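Local atomic coordinates of cadherin-23 (Mus musculus, PDB entry 5UZ8), a protein that binds calcium between its extracellular cadherin repeats and probably mediates the cell adhesion on which mechanotransduction in hearing depends. Residues A[114-119]-A[189-194]; A[127-132]-A[175-180]; A[84-89]-A[100-105]; A[221-226]-A[243-248]. One frame throughout, in Å; residues are numbered along the deposited sequence.

Three cadherin repeats form an elongated chain, sampled in the order contact 3, contact 1 with contact 2 inside its loop, then contact 4. Contact 3 zips strands 81-89 and 97-107 within one sheet of the first repeat. Contact 1 joins strands 115-116 and 184-193, from the two sheets of the middle repeat, beside a calcium ion. Contact 2, about 27 Å away between centres, joins two loops of that repeat around two further calcium ions. Contact 4 lies across that junction, about 28 Å from contact 2 between centres. From contact 3 to contact 4, about 92 Å between centres, the set runs from sheet pairing through intersheet packing to a two-calcium junction and a bridge beyond.

Contact 1 of 4, residues A[114-119]-A[189-194]; sequences PIFDQP and ALAKDN. With CA (calcium ion), chain I.
With CG anti to its own carbonyl carbon (chi1 -80°), the ring of F116 reaches across to strand 184-193, where its CZ comes 3.6 Å from A191 CB. D193 turns differently: CG sits between the backbone N and the carbonyl carbon (chi1 71°), which turns the carboxylate toward the calcium ion, OD2 3.8 Å from P114 CD. The methyl of A191 approaches the F116 ring obliquely, while L190 C lies at the ring edge, near its plane. Two residues back, P114 CB meets A191 CB at 3.9 Å, and P114 CG rests 3.8 Å from D193 CB, the two side chains crossing at about a right angle. D193 OD2 binds the calcium ion at 2.3 Å, together with N110, D142, D144 and the carbonyls of N112 and F148, and D193 OD1 accepts a hydrogen bond from R203 N. This is sandwich packing of the cadherin repeat: F116, on strand 115-116 beside strand 134-141, and P114 next to it close over strand 184-193 of the other sheet. The two segments share no hydrogen bonds, so their hold on each other is apolar, while the one charged group at the seam is committed to metal and backbone.

Contact 2 of 4, residues A[127-132]-A[175-180]; sequences EDIAVG and SSLDRE. With CA (calcium ion), chain G; CA (calcium ion), chain F; GSH (glutathione), chain L.
A glutathione carbonyl enters a protein calcium site here: its gamma-glutamyl OE1 lies 2.4 Å from the chain G calcium, which E127 OE1 and D178 OD1 also bind. The setting is the calcium-binding junction between cadherin repeats, where D178, R179 and E180 form the DRE motif and E127 comes from the loop after strand 121-126. E127 bridges two ions, its OE2 binding the chain F calcium at 2.3 Å. E180 OE2 lies 2.2 Å from the chain G calcium and makes a longer bond to the other, which E180 OE1 also binds; the carboxylate planes of E127 and E180 are turned 38° from each other. D178 OD1 also accepts from E180 N, forming an Asx turn. D215, V216 and D218 of the connection after strand 204-214, and D251 beyond it, complete the two sites. Glutathione N3 donates to D178 OD2, which is also paired with K181. A hydrogen bond from R179 N to E127 OE1 (2.9 Å) arrives 63° out of the carboxylate plane, an addition to the metal bond on that oxygen. The R179 guanidinium forms a salt bridge with E180 OE1. Farther along, I129 CG2 packs on L177 CD1, and water 1 links the two segments, donating to E127 O and I129 O, both at 2.7 Å, and accepting from L177 N.

Contact 3 of 4, residues A[84-89]-A[100-105]; sequences FTVRAS and IPVYLE
F84 and V102 lie side by side and point the same way from a hydrogen-bonded antiparallel pair, the phenyl ring turned so that V102 CB sits over one of its faces, 3.8 Å from the centroid and 17° off the normal. This CH-pi contact follows from the F84 torsion: with CG between the backbone N and the carbonyl carbon (chi1 55°), the ring folds over the neighbouring strand. L104 comes instead at the ring edge, its CD1 3.8 Å from F84 CE1. V86 continues the same face, its CG2 meeting V102 CG2 at 3.7 Å, with I100 beyond. An alanine in place of F84 is likely to strip V102 of its aromatic cover and open a gap beside L104 in the core. Beneath the side chains, four backbone bonds pair F84 with V102 and V86 with I100; the shortest runs from V102 N to F84 O at 2.7 Å. Between them P101, which lacks an amide hydrogen, faces T85 in a non-hydrogen-bonded pair, and T85 CA makes a 3.3 Å contact with I100 O. The hairpin lies in the centre of its sheet, between strands 46-53 and 15-20; F84 and V86 also touch L49, and V102 and L104 meet I30 of strand 28-35 in the opposing sheet.

Contact 4 of 4, residues A[221-226]-A[243-248]; sequences PQFSKP and ITMLAT
Q222 O is gripped twice: T248 N donates to it at 2.8 Å, nearly straight (167°), and water 4 adds a longer bond at 3.1 Å. In return Q222 N donates to T248 O, also at 2.8 Å, completing a single antiparallel beta bridge that ties residues 221-226, just ahead of strand 227-233 in the cadherin beta sandwich, to the segment after strand 241-244. The CA of A247 lies 3.2 Å from Q222 O, as an added CA-H...O contact. The side chains of Q222 and T248 are joined by solvent, water 3 lying between Q222 OE1 and T248 OG1 and water 4 between that hydroxyl and Q222 O. F223 supplies the apolar half. Its CG is anti to the carbonyl carbon (chi1 -65°), which swings the ring back over A247, whose CB stands above the ring centre 3.9 Å from the centroid, a CH-pi contact. M245 CE approaches F223 CE1 obliquely, while V295, A297 and T309 also touch the ring. Replacing F223 with a serine would probably leave the A247 methyl without its aromatic lid and open a gap beside M245. Next to this ring, water 5 links the segments once more, accepting from S224 N and donating to L246 O at 2.6 Å.

Contact 1 of 4, residues A[114-119]-A[189-194]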
loop_
_atom_site.group_PDB
_atom_site.type_symbol
_atom_site.label_atom_id
_atom_site.label_comp_id
_atom_site.label_asym_id
_atom_site.label_seq_id
_atom_site.Cartn_x
_atom_site.Cartn_y
_atom_site.Cartn_z
ATOM N N PRO A 114 -11.746 1.305 4.879
ATOM C CA PRO A 114 -11.021 0.277 4.111
ATOM C C PRO A 114 -9.819 -0.184 4.902
ATOM O O PRO A 114 -9.146 0.638 5.550
ATOM C CB PRO A 114 -10.597 0.987 2.824
ATOM C CG PRO A 114 -11.308 2.272 2.795
ATOM C CD PRO A 114 -11.675 2.620 4.237
ATOM N N ILE A 115 -9.588 -1.478 4.905
ATOM C CA ILE A 115 -8.530 -2.113 5.715
ATOM C C ILE A 115 -7.691 -2.944 4.772
ATOM O O ILE A 115 -8.221 -3.813 4.072
ATOM C CB ILE A 115 -9.095 -3.009 6.820
ATOM C CG1 ILE A 115 -9.863 -2.167 7.862
ATOM C CG2 ILE A 115 -7.969 -3.774 7.532
ATOM C CD1 ILE A 115 -10.720 -2.992 8.814
ATOM N N PHE A 116 -6.386 -2.664 4.735
ATOM C CA PHE A 116 -5.485 -3.423 3.854
ATOM C C PHE A 116 -5.347 -4.873 4.255
ATOM O O PHE A 116 -5.384 -5.177 5.441
ATOM C CB PHE A 116 -4.136 -2.763 3.758
ATOM C CG PHE A 116 -4.116 -1.613 2.815
ATOM C CD1 PHE A 116 -4.039 -1.827 1.453
ATOM C CD2 PHE A 116 -4.215 -0.312 3.283
ATOM C CE1 PHE A 116 -4.029 -0.752 0.563
ATOM C CE2 PHE A 116 -4.195 0.754 2.403
ATOM C CZ PHE A 116 -4.121 0.544 1.050
ATOM N N ASP A 117 -5.226 -5.768 3.281
ATOM C CA ASP A 117 -5.165 -7.218 3.501
ATOM C C ASP A 117 -3.798 -7.649 4.118
ATOM O O ASP A 117 -3.680 -8.749 4.645
ATOM C CB ASP A 117 -5.429 -7.996 2.177
ATOM C CG ASP A 117 -6.934 -8.050 1.748
ATOM O OD1 ASP A 117 -7.825 -7.469 2.405
ATOM O OD2 ASP A 117 -7.236 -8.726 0.734
ATOM N N GLN A 118 -2.762 -6.806 4.012
ATOM C CA GLN A 118 -1.441 -7.089 4.633
ATOM C C GLN A 118 -1.035 -5.893 5.460
ATOM O O GLN A 118 -1.478 -4.775 5.172
ATOM C CB GLN A 118 -0.329 -7.345 3.618
ATOM C CG GLN A 118 -0.594 -8.466 2.658
ATOM C CD GLN A 118 0.586 -8.875 1.742
ATOM O OE1 GLN A 118 0.387 -9.788 0.939
ATOM N NE2 GLN A 118 1.798 -8.257 1.858
ATOM N N PRO A 119 -0.180 -6.110 6.475
ATOM C CA PRO A 119 0.344 -4.997 7.283
ATOM C C PRO A 119 1.384 -4.147 6.528
ATOM O O PRO A 119 1.623 -3.006 6.893
ATOM C CB PRO A 119 0.944 -5.700 8.503
ATOM C CG PRO A 119 1.247 -7.093 8.059
ATOM C CD PRO A 119 0.160 -7.419 7.067
ATOM N N ALA A 189 0.807 3.859 0.317
ATOM C CA ALA A 189 -0.398 3.634 -0.477
ATOM C C ALA A 189 -1.615 3.921 0.406
ATOM O O ALA A 189 -1.628 3.532 1.584
ATOM C CB ALA A 189 -0.455 2.218 -0.994
ATOM N N LEU A 190 -2.616 4.596 -0.163
ATOM C CA LEU A 190 -3.815 5.001 0.576
ATOM C C LEU A 190 -5.036 4.333 -0.053
ATOM O O LEU A 190 -5.104 4.255 -1.277
ATOM C CB LEU A 190 -3.966 6.495 0.468
ATOM C CG LEU A 190 -4.945 7.187 1.384
ATOM C CD1 LEU A 190 -4.468 7.126 2.834
ATOM C CD2 LEU A 190 -5.028 8.649 0.951
ATOM N N ALA A 191 -5.953 3.850 0.784
ATOM C CA ALA A 191 -7.256 3.359 0.335
ATOM C C ALA A 191 -8.305 4.280 0.958
ATOM O O ALA A 191 -8.300 4.466 2.180
ATOM C CB ALA A 191 -7.467 1.934 0.792
ATOM N N LYS A 192 -9.166 4.873 0.133
ATOM C CA LYS A 192 -10.157 5.841 0.610
ATOM C C LYS A 192 -11.526 5.435 0.049
ATOM O O LYS A 192 -11.681 5.213 -1.164
ATOM C CB LYS A 192 -9.746 7.247 0.198
ATOM C CG LYS A 192 -10.655 8.374 0.653
ATOM C CD LYS A 192 -10.186 9.736 0.091
ATOM C CE LYS A 192 -8.751 10.065 0.422
ATOM N NZ LYS A 192 -8.414 11.498 0.131
ATOM N N ASP A 193 -12.504 5.294 0.923
ATOM C CA ASP A 193 -13.811 4.829 0.504
ATOM C C ASP A 193 -14.695 5.985 0.037
ATOM O O ASP A 193 -14.250 7.126 0.005
ATOM C CB ASP A 193 -14.459 3.960 1.612
ATOM C CG ASP A 193 -14.902 4.758 2.812
ATOM O OD1 ASP A 193 -15.002 6.012 2.740
ATOM O OD2 ASP A 193 -15.202 4.103 3.828
ATOM N N ASN A 194 -15.944 5.675 -0.321
ATOM C CA ASN A 194 -17.008 6.642 -0.558
ATOM C C ASN A 194 -16.646 7.723 -1.596
ATOM O O ASN A 194 -16.696 8.929 -1.314
ATOM C CB ASN A 194 -17.477 7.265 0.796
ATOM C CG ASN A 194 -18.786 8.033 0.690
ATOM O OD1 ASN A 194 -19.579 7.858 -0.241
ATOM N ND2 ASN A 194 -19.027 8.907 1.691
HETATM CA CA CA I . -16.582 2.326 4.378
#

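Contact 2 of 4, residues A[127-132]-A[175-180]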
loop_
_atom_site.group_PDB
_atom_site.type_symbol
_atom_site.label_atom_id
_atom_site.label_comp_id
_atom_site.label_asym_id
_atom_site.label_seq_id
_atom_site.Cartn_x
_atom_site.Cartn_y
_atom_site.Cartn_z
ATOM N N GLU A 127 16.820 -3.088 -11.579
ATOM C CA GLU A 127 16.852 -1.704 -12.022
ATOM C C GLU A 127 16.548 -1.506 -13.498
ATOM O O GLU A 127 16.142 -0.399 -13.896
ATOM C CB GLU A 127 18.189 -1.037 -11.633
ATOM C CG GLU A 127 19.432 -1.630 -12.281
ATOM C CD GLU A 127 20.674 -0.819 -11.979
ATOM O OE1 GLU A 127 20.587 0.428 -12.055
ATOM O OE2 GLU A 127 21.720 -1.405 -11.589
ATOM N N ASP A 128 16.665 -2.564 -14.303
ATOM C CA ASP A 128 16.323 -2.467 -15.726
ATOM C C ASP A 128 14.872 -2.872 -16.044
ATOM O O ASP A 128 14.511 -3.074 -17.207
ATOM C CB ASP A 128 17.335 -3.234 -16.592
ATOM C CG ASP A 128 17.341 -4.716 -16.327
ATOM O OD1 ASP A 128 16.661 -5.166 -15.380
ATOM O OD2 ASP A 128 18.043 -5.449 -17.076
ATOM N N ILE A 129 14.049 -3.036 -15.014
ATOM C CA ILE A 129 12.629 -3.354 -15.195
ATOM C C ILE A 129 11.961 -2.367 -16.166
ATOM O O ILE A 129 12.192 -1.158 -16.081
ATOM C CB ILE A 129 11.891 -3.339 -13.850
ATOM C CG1 ILE A 129 10.449 -3.795 -14.007
ATOM C CG2 ILE A 129 11.967 -1.959 -13.185
ATOM C CD1 ILE A 129 9.809 -4.110 -12.669
ATOM N N ALA A 130 11.141 -2.885 -17.069
ATOM C CA ALA A 130 10.533 -2.062 -18.115
ATOM C C ALA A 130 9.495 -1.091 -17.551
ATOM O O ALA A 130 8.697 -1.468 -16.693
ATOM C CB ALA A 130 9.906 -2.936 -19.191
ATOM N N VAL A 131 9.486 0.139 -18.074
ATOM C CA VAL A 131 8.425 1.108 -17.747
ATOM C C VAL A 131 7.082 0.475 -18.071
ATOM O O VAL A 131 6.936 -0.231 -19.082
ATOM C CB VAL A 131 8.603 2.437 -18.478
ATOM C CG1 VAL A 131 7.396 3.352 -18.324
ATOM C CG2 VAL A 131 9.880 3.120 -18.002
ATOM N N GLY A 132 6.119 0.679 -17.180
ATOM C CA GLY A 132 4.799 0.064 -17.319
ATOM C C GLY A 132 4.579 -1.277 -16.613
ATOM O O GLY A 132 3.433 -1.735 -16.531
ATOM N N SER A 175 8.567 5.518 -14.480
ATOM C CA SER A 175 9.749 5.878 -15.245
ATOM C C SER A 175 10.942 5.024 -14.803
ATOM O O SER A 175 10.911 4.374 -13.769
ATOM C CB SER A 175 10.080 7.346 -15.058
ATOM O OG SER A 175 10.259 7.540 -13.671
ATOM N N SER A 176 11.997 5.019 -15.602
ATOM C CA SER A 176 13.049 4.019 -15.414
ATOM C C SER A 176 13.783 4.192 -14.072
ATOM O O SER A 176 13.960 5.306 -13.565
ATOM C CB SER A 176 14.038 4.043 -16.581
ATOM O OG SER A 176 14.629 5.301 -16.686
ATOM N N LEU A 177 14.157 3.066 -13.494
ATOM C CA LEU A 177 14.848 3.025 -12.240
ATOM C C LEU A 177 16.357 3.010 -12.489
ATOM O O LEU A 177 16.820 2.742 -13.586
ATOM C CB LEU A 177 14.408 1.783 -11.458
ATOM C CG LEU A 177 12.885 1.711 -11.233
ATOM C CD1 LEU A 177 12.519 0.536 -10.337
ATOM C CD2 LEU A 177 12.276 2.999 -10.677
ATOM N N ASP A 178 17.092 3.330 -11.430
ATOM C CA ASP A 178 18.549 3.310 -11.418
ATOM C C ASP A 178 18.980 3.034 -10.008
ATOM O O ASP A 178 18.916 3.914 -9.131
ATOM C CB ASP A 178 19.093 4.641 -11.945
ATOM C CG ASP A 178 20.617 4.687 -12.004
ATOM O OD1 ASP A 178 21.280 3.666 -11.664
ATOM O OD2 ASP A 178 21.147 5.759 -12.379
ATOM N N ARG A 179 19.445 1.810 -9.758
ATOM C CA ARG A 179 19.927 1.483 -8.408
ATOM C C ARG A 179 20.981 2.457 -7.867
ATOM O O ARG A 179 21.052 2.738 -6.652
ATOM C CB ARG A 179 20.487 0.080 -8.356
ATOM C CG ARG A 179 20.626 -0.415 -6.916
ATOM C CD ARG A 179 21.621 -1.555 -6.845
ATOM N NE ARG A 179 22.940 -1.047 -7.191
ATOM C CZ ARG A 179 23.754 -0.380 -6.375
ATOM N NH1 ARG A 179 23.491 -0.230 -5.073
ATOM N NH2 ARG A 179 24.905 0.079 -6.847
ATOM N N GLU A 180 21.830 2.929 -8.781
ATOM C CA GLU A 180 22.905 3.795 -8.394
ATOM C C GLU A 180 22.423 5.194 -7.901
ATOM O O GLU A 180 23.143 5.871 -7.163
ATOM C CB GLU A 180 23.868 3.958 -9.565
ATOM C CG GLU A 180 24.823 2.793 -9.786
ATOM C CD GLU A 180 24.180 1.543 -10.340
ATOM O OE1 GLU A 180 24.384 0.461 -9.738
ATOM O OE2 GLU A 180 23.471 1.602 -11.356
HETATM CA CA CA G . 22.074 1.945 -13.072
HETATM CA CA CA F . 24.012 -1.101 -11.501
HETATM N N1 GSH L . 21.162 6.838 -17.904
HETATM C CA1 GSH L . 21.280 5.392 -17.783
HETATM C C1 GSH L . 19.996 4.844 -17.209
HETATM O O11 GSH L . 19.110 5.665 -16.874
HETATM O O12 GSH L . 19.895 3.600 -17.066
HETATM C CB1 GSH L . 22.471 4.998 -16.888
HETATM C CG1 GSH L . 22.298 5.474 -15.446
HETATM C CD1 GSH L . 23.315 4.826 -14.536
HETATM O OE1 GSH L . 23.243 3.637 -14.238
HETATM N N2 GSH L . 24.248 5.638 -14.051
HETATM C CA2 GSH L . 25.180 5.240 -13.017
HETATM C C2 GSH L . 25.110 6.161 -11.833
HETATM O O2 GSH L . 26.103 6.312 -11.142
HETATM C CB2 GSH L . 26.591 5.194 -13.605
HETATM S SG2 GSH L . 26.640 3.921 -14.878
HETATM N N3 GSH L . 23.919 6.713 -11.566
HETATM C CA3 GSH L . 23.670 7.557 -10.413
HETATM C C3 GSH L . 23.283 8.971 -10.797
HETATM O O31 GSH L . 23.150 9.791 -9.860
HETATM O O32 GSH L . 23.073 9.265 -12.003
HETATM O O HOH W 1 13.984 0.642 -15.128
HETATM O O HOH W 2 20.148 2.591 -14.447
#

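Contact 3 of 4, residues A[84-89]-A[100-105]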
loop_
_atom_site.group_PDB
_atom_site.type_symbol
_atom_site.label_atom_id
_atom_site.label_comp_id
_atom_site.label_asym_id
_atom_site.label_seq_id
_atom_site.Cartn_x
_atom_site.Cartn_y
_atom_site.Cartn_z
ATOM N N PHE A 84 -41.187 -7.127 13.515
ATOM C CA PHE A 84 -41.926 -7.524 14.684
ATOM C C PHE A 84 -43.410 -7.263 14.457
ATOM O O PHE A 84 -43.814 -6.729 13.421
ATOM C CB PHE A 84 -41.416 -6.817 15.956
ATOM C CG PHE A 84 -41.407 -5.336 15.868
ATOM C CD1 PHE A 84 -40.349 -4.669 15.238
ATOM C CD2 PHE A 84 -42.449 -4.584 16.399
ATOM C CE1 PHE A 84 -40.322 -3.295 15.182
ATOM C CE2 PHE A 84 -42.427 -3.192 16.324
ATOM C CZ PHE A 84 -41.360 -2.552 15.716
ATOM N N THR A 85 -44.189 -7.672 15.433
ATOM C CA THR A 85 -45.623 -7.510 15.423
ATOM C C THR A 85 -46.004 -6.619 16.582
ATOM O O THR A 85 -45.499 -6.802 17.697
ATOM C CB THR A 85 -46.264 -8.874 15.608
ATOM O OG1 THR A 85 -45.996 -9.669 14.460
ATOM C CG2 THR A 85 -47.743 -8.779 15.794
ATOM N N VAL A 86 -46.920 -5.684 16.337
ATOM C CA VAL A 86 -47.530 -4.903 17.400
ATOM C C VAL A 86 -48.923 -5.454 17.649
ATOM O O VAL A 86 -49.678 -5.664 16.697
ATOM C CB VAL A 86 -47.657 -3.421 17.022
ATOM C CG1 VAL A 86 -48.315 -2.667 18.165
ATOM C CG2 VAL A 86 -46.300 -2.792 16.723
ATOM N N ARG A 87 -49.234 -5.749 18.911
ATOM C CA ARG A 87 -50.571 -6.164 19.333
ATOM C C ARG A 87 -51.190 -5.022 20.103
ATOM O O ARG A 87 -50.584 -4.536 21.046
ATOM C CB ARG A 87 -50.501 -7.404 20.229
ATOM C CG ARG A 87 -51.834 -7.965 20.681
ATOM C CD ARG A 87 -51.655 -9.208 21.545
ATOM N NE ARG A 87 -52.915 -9.687 22.126
ATOM C CZ ARG A 87 -53.799 -10.482 21.510
ATOM N NH1 ARG A 87 -53.602 -10.904 20.258
ATOM N NH2 ARG A 87 -54.914 -10.850 22.143
ATOM N N ALA A 88 -52.400 -4.611 19.704
ATOM C CA ALA A 88 -53.158 -3.576 20.378
ATOM C C ALA A 88 -54.406 -4.270 20.941
ATOM O O ALA A 88 -55.203 -4.790 20.173
ATOM C CB ALA A 88 -53.555 -2.498 19.381
ATOM N N SER A 89 -54.530 -4.333 22.265
ATOM C CA SER A 89 -55.606 -5.083 22.921
ATOM C C SER A 89 -56.434 -4.107 23.751
ATOM O O SER A 89 -55.878 -3.232 24.401
ATOM C CB SER A 89 -55.020 -6.166 23.829
ATOM O OG SER A 89 -56.073 -6.907 24.456
ATOM N N ILE A 100 -50.503 -6.355 13.908
ATOM C CA ILE A 100 -50.033 -5.888 12.626
ATOM C C ILE A 100 -48.513 -6.020 12.544
ATOM O O ILE A 100 -47.831 -5.856 13.557
ATOM C CB ILE A 100 -50.480 -4.435 12.401
ATOM C CG1 ILE A 100 -50.211 -3.998 10.961
ATOM C CG2 ILE A 100 -49.854 -3.479 13.404
ATOM C CD1 ILE A 100 -50.892 -2.702 10.594
ATOM N N PRO A 101 -47.978 -6.284 11.345
ATOM C CA PRO A 101 -46.527 -6.329 11.219
ATOM C C PRO A 101 -45.889 -4.970 11.093
ATOM O O PRO A 101 -46.484 -4.020 10.517
ATOM C CB PRO A 101 -46.283 -7.149 9.938
ATOM C CG PRO A 101 -47.603 -7.549 9.421
ATOM C CD PRO A 101 -48.655 -6.784 10.133
ATOM N N VAL A 102 -44.661 -4.903 11.594
ATOM C CA VAL A 102 -43.791 -3.753 11.406
ATOM C C VAL A 102 -42.494 -4.217 10.765
ATOM O O VAL A 102 -41.931 -5.252 11.150
ATOM C CB VAL A 102 -43.511 -2.991 12.728
ATOM C CG1 VAL A 102 -42.598 -1.792 12.476
ATOM C CG2 VAL A 102 -44.816 -2.500 13.356
ATOM N N TYR A 103 -42.035 -3.439 9.787
ATOM C CA TYR A 103 -40.785 -3.737 9.075
ATOM C C TYR A 103 -39.885 -2.486 9.152
ATOM O O TYR A 103 -40.142 -1.495 8.460
ATOM C CB TYR A 103 -41.048 -4.114 7.618
ATOM C CG TYR A 103 -42.033 -5.257 7.397
ATOM C CD1 TYR A 103 -41.672 -6.579 7.625
ATOM C CD2 TYR A 103 -43.318 -5.014 6.931
ATOM C CE1 TYR A 103 -42.562 -7.629 7.416
ATOM C CE2 TYR A 103 -44.223 -6.047 6.744
ATOM C CZ TYR A 103 -43.846 -7.344 6.980
ATOM O OH TYR A 103 -44.746 -8.354 6.733
ATOM N N LEU A 104 -38.842 -2.544 9.982
ATOM C CA LEU A 104 -37.900 -1.444 10.064
ATOM C C LEU A 104 -36.708 -1.718 9.162
ATOM O O LEU A 104 -36.004 -2.728 9.319
ATOM C CB LEU A 104 -37.441 -1.183 11.508
ATOM C CG LEU A 104 -38.529 -0.902 12.522
ATOM C CD1 LEU A 104 -37.886 -0.739 13.906
ATOM C CD2 LEU A 104 -39.357 0.305 12.139
ATOM N N GLU A 105 -36.500 -0.816 8.215
ATOM C CA GLU A 105 -35.489 -0.951 7.170
ATOM C C GLU A 105 -34.207 -0.305 7.679
ATOM O O GLU A 105 -34.143 0.906 7.851
ATOM C CB GLU A 105 -35.976 -0.241 5.910
ATOM C CG GLU A 105 -35.050 -0.281 4.695
ATOM C CD GLU A 105 -35.715 0.304 3.455
ATOM O OE1 GLU A 105 -36.792 0.922 3.558
ATOM O OE2 GLU A 105 -35.182 0.131 2.365
#

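Contact 4 of 4, residues A[221-226]-A[243-248]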
loop_
_atom_site.group_PDB
_atom_site.type_symbol
_atom_site.label_atom_id
_atom_site.label_comp_id
_atom_site.label_asym_id
_atom_site.label_seq_id
_atom_site.Cartn_x
_atom_site.Cartn_y
_atom_site.Cartn_z
ATOM N N PRO A 221 33.925 0.279 -15.262
ATOM C CA PRO A 221 35.018 0.858 -14.479
ATOM C C PRO A 221 35.580 2.130 -15.113
ATOM O O PRO A 221 35.625 2.223 -16.347
ATOM C CB PRO A 221 36.064 -0.237 -14.497
ATOM C CG PRO A 221 35.288 -1.493 -14.704
ATOM C CD PRO A 221 34.187 -1.124 -15.637
ATOM N N GLN A 222 35.943 3.105 -14.291
ATOM C CA GLN A 222 36.481 4.390 -14.772
ATOM C C GLN A 222 37.713 4.717 -14.025
ATOM O O GLN A 222 37.734 4.595 -12.789
ATOM C CB GLN A 222 35.614 5.625 -14.381
ATOM C CG GLN A 222 34.250 5.714 -14.871
ATOM C CD GLN A 222 33.613 7.008 -14.354
ATOM O OE1 GLN A 222 33.001 7.039 -13.264
ATOM N NE2 GLN A 222 33.813 8.084 -15.097
ATOM N N PHE A 223 38.690 5.248 -14.751
ATOM C CA PHE A 223 39.771 6.021 -14.131
ATOM C C PHE A 223 39.463 7.537 -14.129
ATOM O O PHE A 223 38.666 8.052 -14.931
ATOM C CB PHE A 223 41.070 5.735 -14.869
ATOM C CG PHE A 223 41.537 4.310 -14.747
ATOM C CD1 PHE A 223 42.374 3.923 -13.706
ATOM C CD2 PHE A 223 41.148 3.354 -15.665
ATOM C CE1 PHE A 223 42.830 2.615 -13.601
ATOM C CE2 PHE A 223 41.598 2.034 -15.573
ATOM C CZ PHE A 223 42.432 1.664 -14.531
ATOM N N SER A 224 40.144 8.257 -13.250
ATOM C CA SER A 224 39.880 9.690 -13.042
ATOM C C SER A 224 40.285 10.578 -14.217
ATOM O O SER A 224 39.710 11.649 -14.415
ATOM C CB SER A 224 40.607 10.172 -11.792
ATOM O OG SER A 224 42.007 10.076 -11.969
ATOM N N LYS A 225 41.281 10.137 -14.985
ATOM C CA LYS A 225 41.704 10.862 -16.170
ATOM C C LYS A 225 42.287 9.894 -17.194
ATOM O O LYS A 225 42.596 8.767 -16.851
ATOM C CB LYS A 225 42.721 11.945 -15.764
ATOM C CG LYS A 225 43.969 11.414 -15.088
ATOM C CD LYS A 225 44.859 12.535 -14.584
ATOM C CE LYS A 225 46.037 11.961 -13.831
ATOM N NZ LYS A 225 47.051 12.990 -13.509
ATOM N N PRO A 226 42.416 10.333 -18.453
ATOM C CA PRO A 226 42.854 9.448 -19.509
ATOM C C PRO A 226 44.367 9.229 -19.623
ATOM O O PRO A 226 44.788 8.362 -20.403
ATOM C CB PRO A 226 42.306 10.126 -20.775
ATOM C CG PRO A 226 42.334 11.592 -20.445
ATOM C CD PRO A 226 41.969 11.641 -18.984
ATOM N N ILE A 243 53.763 3.048 -9.536
ATOM C CA ILE A 243 52.574 3.840 -9.277
ATOM C C ILE A 243 51.485 2.861 -8.863
ATOM O O ILE A 243 51.561 1.675 -9.237
ATOM C CB ILE A 243 52.125 4.595 -10.559
ATOM C CG1 ILE A 243 51.034 5.614 -10.235
ATOM C CG2 ILE A 243 51.715 3.643 -11.687
ATOM C CD1 ILE A 243 50.814 6.585 -11.391
ATOM N N THR A 244 50.520 3.338 -8.079
ATOM C CA THR A 244 49.300 2.564 -7.807
ATOM C C THR A 244 48.116 3.138 -8.570
ATOM O O THR A 244 47.779 4.334 -8.443
ATOM C CB THR A 244 48.998 2.534 -6.305
ATOM O OG1 THR A 244 50.067 1.871 -5.634
ATOM C CG2 THR A 244 47.683 1.804 -6.012
ATOM N N MET A 245 47.498 2.274 -9.367
ATOM C CA MET A 245 46.402 2.656 -10.239
ATOM C C MET A 245 45.106 2.344 -9.505
ATOM O O MET A 245 45.012 1.329 -8.791
ATOM C CB MET A 245 46.462 1.880 -11.550
ATOM C CG MET A 245 47.729 2.120 -12.367
ATOM S SD MET A 245 48.081 3.847 -12.724
ATOM C CE MET A 245 46.678 4.293 -13.741
ATOM N N LEU A 246 44.114 3.212 -9.680
ATOM C CA LEU A 246 42.834 3.057 -8.981
ATOM C C LEU A 246 41.682 3.449 -9.902
ATOM O O LEU A 246 41.598 4.571 -10.390
ATOM C CB LEU A 246 42.817 3.898 -7.692
ATOM C CG LEU A 246 41.513 3.856 -6.880
ATOM C CD1 LEU A 246 41.303 2.484 -6.225
ATOM C CD2 LEU A 246 41.476 4.949 -5.830
ATOM N N ALA A 247 40.808 2.492 -10.170
ATOM C CA ALA A 247 39.571 2.746 -10.890
ATOM C C ALA A 247 38.386 2.641 -9.926
ATOM O O ALA A 247 38.524 2.082 -8.829
ATOM C CB ALA A 247 39.420 1.758 -12.022
ATOM N N THR A 248 37.258 3.219 -10.339
ATOM C CA THR A 248 35.998 3.148 -9.603
ATOM C C THR A 248 34.922 2.503 -10.460
ATOM O O THR A 248 34.985 2.525 -11.693
ATOM C CB THR A 248 35.494 4.533 -9.156
ATOM O OG1 THR A 248 35.307 5.379 -10.300
ATOM C CG2 THR A 248 36.484 5.177 -8.193
HETATM O O HOH W 3 32.804 4.996 -11.454
HETATM O O HOH W 4 37.328 7.251 -11.291
HETATM O O HOH W 5 42.213 6.885 -11.413
#